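Local atomic coordinates of metal-dependent phosphohydrolase, HDOD domain-containing (Geobacter sulfurreducens, PDB entry 3HC1), a protein that is of unknown function but carries a di-iron centre in an HD-type helical fold, consistent with a metal-dependent phosphohydrolase. Residues H152-V157 against D212-H217; T11-A16 against H193-F198; L124-I129 against A235-Y240. All blocks are in the same frame, centred on the assembly; numbering follows the deposited sequence.

How the interactions relate
From the N terminus, helix 9-21 comes first, and interaction 2 closes the longest loop by bringing it against helix 193-203, with 176 residues between the segments. Helix 116-136 then meets helix 229-243 in interaction 3. Both segments of interaction 1, which joins the start of helix 154-162 to the end region of helix 208-216, fall within that interval, so the smaller loop lies wholly inside the larger. Interaction 2 alternates with each of the others along the chain and so crosses both. Interactions 1 and 2 share the iron of chain B, interactions 1 and 3 the iron of chain C. Interactions 2 and 3 do not touch.

Interaction 1: residues H152-V157 against D212-H217; sequences HDVGEV and DTILYH. With FE (Fe (III) ion), chain C; FE (Fe (III) ion), chain B.
The backbones come closest where the turn leading into helix 154-162 passes helix 208-216, with CA of His-152 4.6 Å from CA of Ile-214. The turn carries the His-Asp pair of the HD domain, and the contact holds part of its di-iron site. The carboxylate of Asp-153 bridges the metals: OD2 binds the iron of chain C at 2.1 Å, while OD1 binds the iron of chain B at 2.2 Å. His-152 NE2 joins the first iron and His-217 NE2 the second, and a water bound to both irons bridges them. The imidazoles form a T-shaped pair, planes at 86°, in which CD2 of His-152 points over the face of His-217, 3.5 Å from its CD2. With chi1 at 73°, the ring of His-217 turns back toward the preceding turn, where ND1 gives a weak hydrogen bond to Ile-214 O. The ND1 of His-152 is held elsewhere, by Gly-149. His-122, Asp-238 and Glu-249 complete the site of the first iron; His-193, His-218 and again Glu-249 that of the second. Away from the metals the contact turns apolar: Val-154 CG1 lies 3.8 Å from Ile-214 CD1.

Interaction 2: residues T11-A16 against H193-F198; sequences TRLTLA and HCEVGF. With FE (Fe (III) ion), chain B.
Arg-12 lies over the end of Glu-195, its CB and bent chain passing above the carboxylate before the guanidinium reaches OE2. The grip is side-on and falls on a single oxygen: Arg-12 NE is 2.9 Å from Glu-195 OE2 and Arg-12 NH2 is 3.0 Å from the same atom. Both bonds are bent, with N-H...O angles near 140°. The guanidinium and carboxylate planes stand almost perpendicular, 88° apart, which rules out the coplanar fork with one nitrogen on each oxygen. NE meets OE2 from above the carboxylate plane, whereas NH2 approaches nearly along the C-O bond. The other carboxylate oxygen, OE1, is hydrogen-bonded to Ser-192, so each oxygen of this buried group has a partner, and together they should restrict its rotation.

Helix 9-21, at the N terminus, here crosses helix 193-203, the helix that opens with the iron ligand His-193 of the HD-type di-iron site. The axes of segments 11-16 and 193-198 approach to 8.4 Å, with a signed crossing angle of -64°. Ala-16 lies at the crossing, and its small side chain is consistent with this approach: its methyl sits directly on the backbone of the second helix, CB being 3.5 Å from Val-196 N, and also meets CG2 of Val-196. Leu-13 flanks the crossing on the same helix, its CD2 3.5 Å from Phe-198 CD2 in an oblique approach to the ring.

The ring of Phe-198 also packs against Cys-211 and Leu-215 of helix 208-216. His-193 projects from the far side of its helix: its NE2 binds the iron of chain B at 2.3 Å, and its ND1 is hydrogen-bonded to Glu-185 OE1.

Interaction 3: residues L124-I129 against A235-Y240; sequences LGVARI and AFADEY. With FE (Fe (III) ion), chain C.
Val-126 and Ile-129, one turn apart, receive the methyl of Ala-237 between them: its CB is 3.6 Å from the carbonyl O of Val-126 and 3.8 Å from CG2 of Ile-129. Of the two branches of Val-126, CG1 also faces that methyl, while CG2 rests on the backbone of the partner helix, 3.7 Å from Asp-238 CA. Further along, Ile-129 CD1 approaches the ring of Tyr-240 obliquely, at 3.8 Å from its CD1. This apolar seam joins helix 116-136 to helix 229-243; the axes of segments 124-129 and 235-240 come within 8.5 Å, their N-to-C directions 130° apart. The two helices supply the first histidine and the last aspartate of the H...HD...D signature, His-122 and Asp-238, both seen bound to iron. Asp-238 points its CB away from the opposing segment, and with CG anti to the backbone N (chi1 170°) its OD1 reaches the iron of chain C at 2.2 Å. Val-126, at the metal-site end of the seam, also touches His-152, another ligand of that iron. In the next layer, helix 281-302 backs the far end through Ile-292, which touches both Ile-129 and Tyr-240, and Tyr-240 OH is hydrogen-bonded to Asp-289 OD1.

Interaction 1: residues H152-V157 against D212-H217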
ATOM      1  N   HIS A 152       0.426  -0.653   3.284  1.00 14.56           N
ATOM      2  CA  HIS A 152       1.232   0.222   4.165  1.00 14.10           C
ATOM      3  C   HIS A 152       0.472   0.906   5.332  1.00 16.05           C
ATOM      4  O   HIS A 152       0.968   1.016   6.448  1.00 11.30           O
ATOM      5  CB  HIS A 152       2.087   1.221   3.380  1.00 14.50           C
ATOM      6  CG  HIS A 152       1.351   2.478   2.978  1.00 12.55           C
ATOM      7  ND1 HIS A 152       0.422   2.483   1.964  1.00 17.43           N
ATOM      8  CD2 HIS A 152       1.404   3.751   3.443  1.00 19.73           C
ATOM      9  CE1 HIS A 152      -0.104   3.689   1.854  1.00 20.56           C
ATOM     10  NE2 HIS A 152       0.492   4.483   2.718  1.00 12.57           N
ATOM     11  N   ASP A 153      -0.741   1.361   5.021  1.00 13.82           N
ATOM     12  CA  ASP A 153      -1.624   1.994   5.950  1.00 15.61           C
ATOM     13  C   ASP A 153      -2.720   1.091   6.501  1.00 17.85           C
ATOM     14  O   ASP A 153      -3.762   1.587   6.981  1.00 17.32           O
ATOM     15  CB  ASP A 153      -2.232   3.232   5.279  1.00 15.45           C
ATOM     16  CG  ASP A 153      -1.318   4.453   5.399  1.00 18.89           C
ATOM     17  OD1 ASP A 153      -0.390   4.399   6.242  1.00 16.46           O
ATOM     18  OD2 ASP A 153      -1.509   5.429   4.643  1.00 16.43           O
ATOM     19  N   VAL A 154      -2.496  -0.228   6.478  1.00 16.66           N
ATOM     20  CA  VAL A 154      -3.515  -1.153   7.007  1.00 18.72           C
ATOM     21  C   VAL A 154      -3.835  -0.840   8.493  1.00 17.60           C
ATOM     22  O   VAL A 154      -4.939  -1.050   8.951  1.00 15.76           O
ATOM     23  CB  VAL A 154      -3.096  -2.634   6.784  1.00 19.83           C
ATOM     24  CG1 VAL A 154      -1.896  -3.014   7.690  1.00 18.52           C
ATOM     25  CG2 VAL A 154      -4.218  -3.529   7.012  1.00 25.93           C
ATOM     26  N   GLY A 155      -2.885  -0.261   9.222  1.00 16.08           N
ATOM     27  CA  GLY A 155      -3.147   0.208  10.580  1.00 18.30           C
ATOM     28  C   GLY A 155      -4.174   1.319  10.732  1.00 19.17           C
ATOM     29  O   GLY A 155      -4.861   1.352  11.757  1.00 19.49           O
ATOM     30  N   GLU A 156      -4.235   2.233   9.764  1.00 14.64           N
ATOM     31  CA  GLU A 156      -5.251   3.317   9.745  1.00 17.79           C
ATOM     32  C   GLU A 156      -6.598   2.726   9.433  1.00 15.82           C
ATOM     33  O   GLU A 156      -7.607   3.197   9.943  1.00 16.94           O
ATOM     34  CB  GLU A 156      -4.977   4.406   8.691  1.00 15.53           C
ATOM     35  CG  GLU A 156      -3.767   5.218   8.855  1.00 31.65           C
ATOM     36  CD  GLU A 156      -3.875   6.254   9.970  1.00 32.04           C
ATOM     37  OE1 GLU A 156      -4.222   5.867  11.088  1.00 34.79           O
ATOM     38  OE2 GLU A 156      -3.601   7.441   9.708  1.00 36.57           O
ATOM     39  N   VAL A 157      -6.624   1.679   8.611  1.00 19.01           N
ATOM     40  CA  VAL A 157      -7.837   0.971   8.343  1.00 18.51           C
ATOM     41  C   VAL A 157      -8.346   0.372   9.629  1.00 20.05           C
ATOM     42  O   VAL A 157      -9.510   0.500   9.967  1.00 17.42           O
ATOM     43  CB  VAL A 157      -7.683  -0.136   7.257  1.00 18.53           C
ATOM     44  CG1 VAL A 157      -8.967  -0.966   7.170  1.00 17.74           C
ATOM     45  CG2 VAL A 157      -7.408   0.521   5.921  1.00 16.55           C
ATOM     46  N   ASP A 212       7.765  -4.761   8.125  1.00 15.68           N
ATOM     47  CA  ASP A 212       8.673  -3.622   8.321  1.00 16.06           C
ATOM     48  C   ASP A 212       8.281  -2.396   7.443  1.00 14.97           C
ATOM     49  O   ASP A 212       8.523  -1.280   7.807  1.00 11.98           O
ATOM     50  CB  ASP A 212      10.078  -4.054   7.966  1.00 18.04           C
ATOM     51  CG  ASP A 212      10.658  -5.090   8.931  1.00 18.85           C
ATOM     52  OD1 ASP A 212      10.004  -5.495   9.942  1.00 14.88           O
ATOM     53  OD2 ASP A 212      11.792  -5.551   8.628  1.00 21.00           O
ATOM     54  N   THR A 213       7.697  -2.623   6.276  1.00 11.70           N
ATOM     55  CA  THR A 213       7.308  -1.538   5.424  1.00 12.63           C
ATOM     56  C   THR A 213       6.216  -0.738   6.151  1.00 15.11           C
ATOM     57  O   THR A 213       6.340   0.481   6.249  1.00 15.86           O
ATOM     58  CB  THR A 213       6.764  -2.005   4.079  1.00 16.04           C
ATOM     59  OG1 THR A 213       7.804  -2.638   3.314  1.00 14.23           O
ATOM     60  CG2 THR A 213       6.175  -0.806   3.303  1.00 12.73           C
ATOM     61  N   ILE A 214       5.259  -1.454   6.764  1.00 15.88           N
ATOM     62  CA  ILE A 214       4.151  -0.864   7.577  1.00 14.16           C
ATOM     63  C   ILE A 214       4.721  -0.084   8.785  1.00 16.63           C
ATOM     64  O   ILE A 214       4.328   1.033   9.024  1.00 16.58           O
ATOM     65  CB  ILE A 214       3.155  -1.955   7.992  1.00 16.11           C
ATOM     66  CG1 ILE A 214       2.503  -2.630   6.783  1.00 13.69           C
ATOM     67  CG2 ILE A 214       2.023  -1.399   8.901  1.00 15.11           C
ATOM     68  CD1 ILE A 214       1.782  -3.971   7.187  1.00 13.22           C
ATOM     69  N   LEU A 215       5.757  -0.624   9.431  1.00 16.46           N
ATOM     70  CA  LEU A 215       6.367   0.005  10.604  1.00 15.91           C
ATOM     71  C   LEU A 215       7.170   1.267  10.306  1.00 16.43           C
ATOM     72  O   LEU A 215       7.164   2.230  11.105  1.00 17.83           O
ATOM     73  CB  LEU A 215       7.286  -1.014  11.321  1.00 16.27           C
ATOM     74  CG  LEU A 215       7.992  -0.575  12.620  1.00 15.90           C
ATOM     75  CD1 LEU A 215       6.982  -0.086  13.674  1.00 18.87           C
ATOM     76  CD2 LEU A 215       8.876  -1.707  13.194  1.00 13.60           C
ATOM     77  N   TYR A 216       7.868   1.278   9.176  1.00 16.03           N
ATOM     78  CA  TYR A 216       8.904   2.285   8.909  1.00 16.34           C
ATOM     79  C   TYR A 216       8.583   3.270   7.799  1.00 14.39           C
ATOM     80  O   TYR A 216       9.413   4.135   7.485  1.00 17.37           O
ATOM     81  CB  TYR A 216      10.230   1.605   8.581  1.00 14.91           C
ATOM     82  CG  TYR A 216      10.828   0.720   9.657  1.00 16.12           C
ATOM     83  CD1 TYR A 216      11.205   1.230  10.901  1.00 24.51           C
ATOM     84  CD2 TYR A 216      11.109  -0.617   9.390  1.00 18.20           C
ATOM     85  CE1 TYR A 216      11.806   0.381  11.887  1.00 18.25           C
ATOM     86  CE2 TYR A 216      11.709  -1.458  10.339  1.00 20.97           C
ATOM     87  CZ  TYR A 216      12.032  -0.967  11.572  1.00 24.12           C
ATOM     88  OH  TYR A 216      12.624  -1.832  12.438  1.00 23.89           O
ATOM     89  N   HIS A 217       7.388   3.158   7.218  1.00 18.43           N
ATOM     90  CA  HIS A 217       7.064   3.919   6.017  1.00 17.03           C
ATOM     91  C   HIS A 217       7.020   5.415   6.175  1.00 14.70           C
ATOM     92  O   HIS A 217       7.089   6.110   5.160  1.00 16.31           O
ATOM     93  CB  HIS A 217       5.816   3.408   5.322  1.00 17.67           C
ATOM     94  CG  HIS A 217       4.532   3.736   6.027  1.00 13.51           C
ATOM     95  ND1 HIS A 217       3.890   2.852   6.875  1.00 14.10           N
ATOM     96  CD2 HIS A 217       3.716   4.809   5.910  1.00 11.82           C
ATOM     97  CE1 HIS A 217       2.766   3.400   7.301  1.00 20.15           C
ATOM     98  NE2 HIS A 217       2.689   4.621   6.807  1.00 13.49           N
TER
HETATM   99 FE    FE C 306       0.056   6.538   3.729  1.00 19.20          FE
HETATM  100 FE    FE B 305       0.966   5.970   6.865  1.00 14.71          FE
HETATM  101  O   HOH W   1       1.486   6.436   5.107  1.00 15.87           O

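Interaction 2: residues T11-A16 against H193-F198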
ATOM      1  N   THR A  11       8.136   0.149  23.270  1.00 32.37           N
ATOM      2  CA  THR A  11       7.132   0.870  24.042  1.00 31.79           C
ATOM      3  C   THR A  11       5.923   1.175  23.158  1.00 26.36           C
ATOM      4  O   THR A  11       4.788   0.914  23.519  1.00 23.91           O
ATOM      5  CB  THR A  11       7.709   2.176  24.663  1.00 33.74           C
ATOM      6  OG1 THR A  11       8.679   1.821  25.655  1.00 38.11           O
ATOM      7  CG2 THR A  11       6.607   3.064  25.299  1.00 28.36           C
ATOM      8  N   ARG A  12       6.192   1.739  21.998  1.00 25.14           N
ATOM      9  CA  ARG A  12       5.139   1.991  21.002  1.00 25.22           C
ATOM     10  C   ARG A  12       4.524   0.693  20.483  1.00 23.88           C
ATOM     11  O   ARG A  12       3.324   0.651  20.226  1.00 22.98           O
ATOM     12  CB  ARG A  12       5.703   2.843  19.851  1.00 25.46           C
ATOM     13  CG  ARG A  12       5.862   4.318  20.207  1.00 30.04           C
ATOM     14  CD  ARG A  12       7.147   4.894  19.675  1.00 37.63           C
ATOM     15  NE  ARG A  12       7.319   4.566  18.268  1.00 43.30           N
ATOM     16  CZ  ARG A  12       8.481   4.292  17.670  1.00 47.39           C
ATOM     17  NH1 ARG A  12       9.622   4.306  18.342  1.00 47.37           N
ATOM     18  NH2 ARG A  12       8.496   3.991  16.371  1.00 53.08           N
ATOM     19  N   LEU A  13       5.336  -0.361  20.309  1.00 24.24           N
ATOM     20  CA  LEU A  13       4.796  -1.658  19.858  1.00 25.21           C
ATOM     21  C   LEU A  13       3.941  -2.287  20.957  1.00 24.62           C
ATOM     22  O   LEU A  13       2.860  -2.767  20.664  1.00 23.39           O
ATOM     23  CB  LEU A  13       5.888  -2.623  19.354  1.00 24.62           C
ATOM     24  CG  LEU A  13       6.495  -2.315  17.985  1.00 32.70           C
ATOM     25  CD1 LEU A  13       7.750  -3.164  17.768  1.00 35.73           C
ATOM     26  CD2 LEU A  13       5.498  -2.556  16.853  1.00 30.08           C
ATOM     27  N   THR A  14       4.379  -2.203  22.229  1.00 24.65           N
ATOM     28  CA  THR A  14       3.560  -2.691  23.352  1.00 23.08           C
ATOM     29  C   THR A  14       2.231  -1.952  23.408  1.00 22.92           C
ATOM     30  O   THR A  14       1.184  -2.563  23.507  1.00 23.00           O
ATOM     31  CB  THR A  14       4.312  -2.562  24.715  1.00 24.38           C
ATOM     32  OG1 THR A  14       5.411  -3.471  24.718  1.00 27.54           O
ATOM     33  CG2 THR A  14       3.421  -2.888  25.867  1.00 21.61           C
ATOM     34  N   LEU A  15       2.280  -0.625  23.321  1.00 24.82           N
ATOM     35  CA  LEU A  15       1.052   0.191  23.324  1.00 23.50           C
ATOM     36  C   LEU A  15       0.161  -0.191  22.135  1.00 18.96           C
ATOM     37  O   LEU A  15      -1.051  -0.285  22.282  1.00 21.16           O
ATOM     38  CB  LEU A  15       1.389   1.692  23.301  1.00 20.44           C
ATOM     39  CG  LEU A  15       1.899   2.286  24.605  1.00 22.82           C
ATOM     40  CD1 LEU A  15       2.412   3.702  24.344  1.00 19.25           C
ATOM     41  CD2 LEU A  15       0.789   2.248  25.699  1.00 22.82           C
ATOM     42  N   ALA A  16       0.768  -0.405  20.968  1.00 18.07           N
ATOM     43  CA  ALA A  16       0.013  -0.869  19.803  1.00 18.10           C
ATOM     44  C   ALA A  16      -0.702  -2.198  20.108  1.00 19.28           C
ATOM     45  O   ALA A  16      -1.909  -2.330  19.810  1.00 19.78           O
ATOM     46  CB  ALA A  16       0.915  -0.992  18.503  1.00 16.22           C
ATOM     47  N   HIS A 193      -0.377   4.212  13.673  1.00 16.06           N
ATOM     48  CA  HIS A 193      -0.792   3.185  12.714  1.00 17.04           C
ATOM     49  C   HIS A 193       0.382   2.366  12.159  1.00 17.47           C
ATOM     50  O   HIS A 193       0.145   1.248  11.645  1.00 14.86           O
ATOM     51  CB  HIS A 193      -1.596   3.766  11.550  1.00 17.19           C
ATOM     52  CG  HIS A 193      -0.797   4.650  10.650  1.00 15.09           C
ATOM     53  ND1 HIS A 193      -0.391   5.920  11.022  1.00 17.21           N
ATOM     54  CD2 HIS A 193      -0.272   4.428   9.427  1.00 13.52           C
ATOM     55  CE1 HIS A 193       0.307   6.451  10.037  1.00 20.13           C
ATOM     56  NE2 HIS A 193       0.371   5.577   9.048  1.00 13.76           N
ATOM     57  N   CYS A 194       1.602   2.906  12.207  1.00 13.08           N
ATOM     58  CA  CYS A 194       2.821   2.143  11.885  1.00 15.50           C
ATOM     59  C   CYS A 194       2.960   0.947  12.796  1.00 16.39           C
ATOM     60  O   CYS A 194       3.070  -0.179  12.352  1.00 16.38           O
ATOM     61  CB  CYS A 194       4.059   2.990  11.979  1.00 18.01           C
ATOM     62  SG  CYS A 194       4.097   4.377  10.817  1.00 20.34           S
ATOM     63  N   GLU A 195       2.891   1.168  14.092  1.00 15.55           N
ATOM     64  CA  GLU A 195       3.010   0.079  15.052  1.00 15.90           C
ATOM     65  C   GLU A 195       1.808  -0.835  15.139  1.00 17.85           C
ATOM     66  O   GLU A 195       1.944  -2.071  15.231  1.00 12.97           O
ATOM     67  CB  GLU A 195       3.309   0.692  16.422  1.00 15.73           C
ATOM     68  CG  GLU A 195       4.642   1.391  16.424  1.00 20.24           C
ATOM     69  CD  GLU A 195       4.565   2.868  16.056  1.00 22.79           C
ATOM     70  OE1 GLU A 195       3.518   3.384  15.633  1.00 19.03           O
ATOM     71  OE2 GLU A 195       5.587   3.500  16.203  1.00 26.17           O
ATOM     72  N   VAL A 196       0.610  -0.233  15.104  1.00 13.74           N
ATOM     73  CA  VAL A 196      -0.595  -1.007  15.031  1.00 12.52           C
ATOM     74  C   VAL A 196      -0.608  -1.842  13.774  1.00 14.35           C
ATOM     75  O   VAL A 196      -0.986  -3.000  13.843  1.00 17.00           O
ATOM     76  CB  VAL A 196      -1.883  -0.106  15.094  1.00 11.93           C
ATOM     77  CG1 VAL A 196      -3.217  -0.892  14.910  1.00 14.85           C
ATOM     78  CG2 VAL A 196      -1.910   0.574  16.466  1.00 10.55           C
ATOM     79  N   GLY A 197      -0.232  -1.257  12.631  1.00 12.91           N
ATOM     80  CA  GLY A 197      -0.256  -2.014  11.352  1.00 14.25           C
ATOM     81  C   GLY A 197       0.739  -3.160  11.405  1.00 13.54           C
ATOM     82  O   GLY A 197       0.503  -4.262  10.860  1.00 17.32           O
ATOM     83  N   PHE A 198       1.863  -2.892  12.037  1.00 13.49           N
ATOM     84  CA  PHE A 198       2.918  -3.958  12.211  1.00 16.98           C
ATOM     85  C   PHE A 198       2.365  -5.124  13.040  1.00 17.57           C
ATOM     86  O   PHE A 198       2.441  -6.293  12.627  1.00 16.49           O
ATOM     87  CB  PHE A 198       4.149  -3.334  12.868  1.00 16.67           C
ATOM     88  CG  PHE A 198       5.256  -4.291  13.130  1.00 14.30           C
ATOM     89  CD1 PHE A 198       6.241  -4.519  12.147  1.00 11.69           C
ATOM     90  CD2 PHE A 198       5.328  -4.958  14.354  1.00 17.97           C
ATOM     91  CE1 PHE A 198       7.308  -5.363  12.431  1.00 11.54           C
ATOM     92  CE2 PHE A 198       6.368  -5.861  14.628  1.00 19.23           C
ATOM     93  CZ  PHE A 198       7.341  -6.061  13.647  1.00 11.55           C
TER
HETATM   94 FE    FE B 305       0.966   5.970   6.865  1.00 14.71          FE
HETATM   95  O   HOH W   1       1.486   6.436   5.107  1.00 15.87           O

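Interaction 3: residues L124-I129 against A235-Y240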
ATOM      1  N   LEU A 124      -4.243   2.337  -2.838  1.00 16.07           N
ATOM      2  CA  LEU A 124      -4.084   1.939  -4.243  1.00 18.08           C
ATOM      3  C   LEU A 124      -3.084   2.829  -4.985  1.00 17.09           C
ATOM      4  O   LEU A 124      -2.284   2.323  -5.772  1.00 16.99           O
ATOM      5  CB  LEU A 124      -5.424   1.955  -4.984  1.00 14.31           C
ATOM      6  CG  LEU A 124      -5.452   1.372  -6.412  1.00 24.85           C
ATOM      7  CD1 LEU A 124      -4.877  -0.079  -6.444  1.00 14.80           C
ATOM      8  CD2 LEU A 124      -6.910   1.401  -6.912  1.00 16.45           C
ATOM      9  N   GLY A 125      -3.112   4.133  -4.721  1.00 17.46           N
ATOM     10  CA  GLY A 125      -2.172   5.078  -5.346  1.00 13.51           C
ATOM     11  C   GLY A 125      -0.736   4.769  -4.951  1.00 14.84           C
ATOM     12  O   GLY A 125       0.129   4.654  -5.799  1.00 14.67           O
ATOM     13  N   VAL A 126      -0.499   4.623  -3.649  1.00 14.96           N
ATOM     14  CA  VAL A 126       0.784   4.235  -3.120  1.00 17.73           C
ATOM     15  C   VAL A 126       1.291   2.896  -3.716  1.00 15.71           C
ATOM     16  O   VAL A 126       2.463   2.816  -4.136  1.00 17.91           O
ATOM     17  CB  VAL A 126       0.817   4.253  -1.563  1.00 17.01           C
ATOM     18  CG1 VAL A 126       2.159   3.620  -0.955  1.00 11.07           C
ATOM     19  CG2 VAL A 126       0.644   5.728  -1.093  1.00 13.02           C
ATOM     20  N   ALA A 127       0.437   1.871  -3.742  1.00 14.54           N
ATOM     21  CA  ALA A 127       0.804   0.598  -4.351  1.00 17.07           C
ATOM     22  C   ALA A 127       1.333   0.843  -5.770  1.00 16.63           C
ATOM     23  O   ALA A 127       2.415   0.344  -6.155  1.00 16.72           O
ATOM     24  CB  ALA A 127      -0.398  -0.369  -4.394  1.00 15.91           C
ATOM     25  N   ARG A 128       0.532   1.544  -6.567  1.00 18.64           N
ATOM     26  CA  ARG A 128       0.814   1.701  -8.000  1.00 20.32           C
ATOM     27  C   ARG A 128       2.051   2.523  -8.271  1.00 19.54           C
ATOM     28  O   ARG A 128       2.850   2.199  -9.170  1.00 18.43           O
ATOM     29  CB  ARG A 128      -0.370   2.295  -8.740  1.00 20.70           C
ATOM     30  CG  ARG A 128      -1.494   1.334  -8.923  1.00 19.65           C
ATOM     31  CD  ARG A 128      -2.711   1.942  -9.626  1.00 17.95           C
ATOM     32  NE  ARG A 128      -3.743   0.943  -9.790  1.00 17.74           N
ATOM     33  CZ  ARG A 128      -4.916   1.120 -10.390  1.00 25.29           C
ATOM     34  NH1 ARG A 128      -5.253   2.289 -10.927  1.00 21.38           N
ATOM     35  NH2 ARG A 128      -5.749   0.098 -10.478  1.00 18.96           N
ATOM     36  N   ILE A 129       2.200   3.622  -7.542  1.00 17.22           N
ATOM     37  CA  ILE A 129       3.376   4.476  -7.688  1.00 15.69           C
ATOM     38  C   ILE A 129       4.620   3.774  -7.182  1.00 16.26           C
ATOM     39  O   ILE A 129       5.679   3.853  -7.827  1.00 14.86           O
ATOM     40  CB  ILE A 129       3.185   5.867  -6.994  1.00 16.45           C
ATOM     41  CG1 ILE A 129       2.210   6.662  -7.875  1.00 24.70           C
ATOM     42  CG2 ILE A 129       4.568   6.615  -6.824  1.00 14.44           C
ATOM     43  CD1 ILE A 129       1.601   7.829  -7.289  1.00 24.63           C
ATOM     44  N   ALA A 235       7.829   4.244   1.157  1.00 15.07           N
ATOM     45  CA  ALA A 235       7.900   5.530   1.896  1.00 15.98           C
ATOM     46  C   ALA A 235       7.880   6.679   0.929  1.00 15.86           C
ATOM     47  O   ALA A 235       7.170   7.662   1.181  1.00 16.33           O
ATOM     48  CB  ALA A 235       9.148   5.678   2.813  1.00 13.66           C
ATOM     49  N   PHE A 236       8.669   6.590  -0.163  1.00 17.38           N
ATOM     50  CA  PHE A 236       8.636   7.650  -1.186  1.00 16.05           C
ATOM     51  C   PHE A 236       7.244   7.805  -1.785  1.00 16.93           C
ATOM     52  O   PHE A 236       6.691   8.926  -1.865  1.00 16.83           O
ATOM     53  CB  PHE A 236       9.695   7.476  -2.297  1.00 11.00           C
ATOM     54  CG  PHE A 236       9.617   8.513  -3.347  1.00 11.24           C
ATOM     55  CD1 PHE A 236       8.724   8.394  -4.379  1.00 17.01           C
ATOM     56  CD2 PHE A 236      10.363   9.680  -3.231  1.00 21.24           C
ATOM     57  CE1 PHE A 236       8.589   9.369  -5.308  1.00 18.52           C
ATOM     58  CE2 PHE A 236      10.235  10.666  -4.167  1.00 19.31           C
ATOM     59  CZ  PHE A 236       9.355  10.517  -5.199  1.00 14.89           C
ATOM     60  N   ALA A 237       6.660   6.688  -2.195  1.00 19.67           N
ATOM     61  CA  ALA A 237       5.330   6.716  -2.804  1.00 17.39           C
ATOM     62  C   ALA A 237       4.266   7.331  -1.883  1.00 14.07           C
ATOM     63  O   ALA A 237       3.380   8.054  -2.350  1.00 16.13           O
ATOM     64  CB  ALA A 237       4.910   5.324  -3.319  1.00 13.75           C
ATOM     65  N   ASP A 238       4.371   7.096  -0.587  1.00 17.38           N
ATOM     66  CA  ASP A 238       3.415   7.637   0.341  1.00 15.78           C
ATOM     67  C   ASP A 238       3.549   9.156   0.426  1.00 14.02           C
ATOM     68  O   ASP A 238       2.562   9.891   0.315  1.00 14.11           O
ATOM     69  CB  ASP A 238       3.557   7.007   1.731  1.00 19.27           C
ATOM     70  CG  ASP A 238       2.733   7.715   2.746  1.00 20.55           C
ATOM     71  OD1 ASP A 238       1.524   7.758   2.532  1.00 16.45           O
ATOM     72  OD2 ASP A 238       3.265   8.275   3.722  1.00 14.99           O
ATOM     73  N   GLU A 239       4.771   9.634   0.631  1.00 16.13           N
ATOM     74  CA  GLU A 239       5.020  11.066   0.668  1.00 17.62           C
ATOM     75  C   GLU A 239       4.603  11.765  -0.657  1.00 16.40           C
ATOM     76  O   GLU A 239       3.948  12.818  -0.648  1.00 16.10           O
ATOM     77  CB  GLU A 239       6.475  11.374   1.077  1.00 18.44           C
ATOM     78  CG  GLU A 239       6.643  12.858   1.406  1.00 15.94           C
ATOM     79  CD  GLU A 239       7.862  13.176   2.185  1.00 21.89           C
ATOM     80  OE1 GLU A 239       8.741  12.327   2.170  1.00 14.23           O
ATOM     81  OE2 GLU A 239       7.927  14.244   2.842  1.00 15.13           O
ATOM     82  N   TYR A 240       4.896  11.122  -1.782  1.00 16.60           N
ATOM     83  CA  TYR A 240       4.528  11.634  -3.082  1.00 15.61           C
ATOM     84  C   TYR A 240       3.008  11.792  -3.192  1.00 16.89           C
ATOM     85  O   TYR A 240       2.519  12.878  -3.511  1.00 18.55           O
ATOM     86  CB  TYR A 240       5.038  10.741  -4.227  1.00 17.38           C
ATOM     87  CG  TYR A 240       4.637  11.289  -5.561  1.00 20.46           C
ATOM     88  CD1 TYR A 240       3.397  10.990  -6.121  1.00 19.75           C
ATOM     89  CD2 TYR A 240       5.465  12.160  -6.243  1.00 22.52           C
ATOM     90  CE1 TYR A 240       3.028  11.546  -7.310  1.00 19.38           C
ATOM     91  CE2 TYR A 240       5.099  12.717  -7.416  1.00 23.38           C
ATOM     92  CZ  TYR A 240       3.903  12.411  -7.965  1.00 19.05           C
ATOM     93  OH  TYR A 240       3.566  13.012  -9.148  1.00 19.19           O
TER
HETATM   94 FE    FE C 306       0.056   6.538   3.729  1.00 19.20          FE
HETATM   95  O   HOH W   1       1.486   6.436   5.107  1.00 15.87           O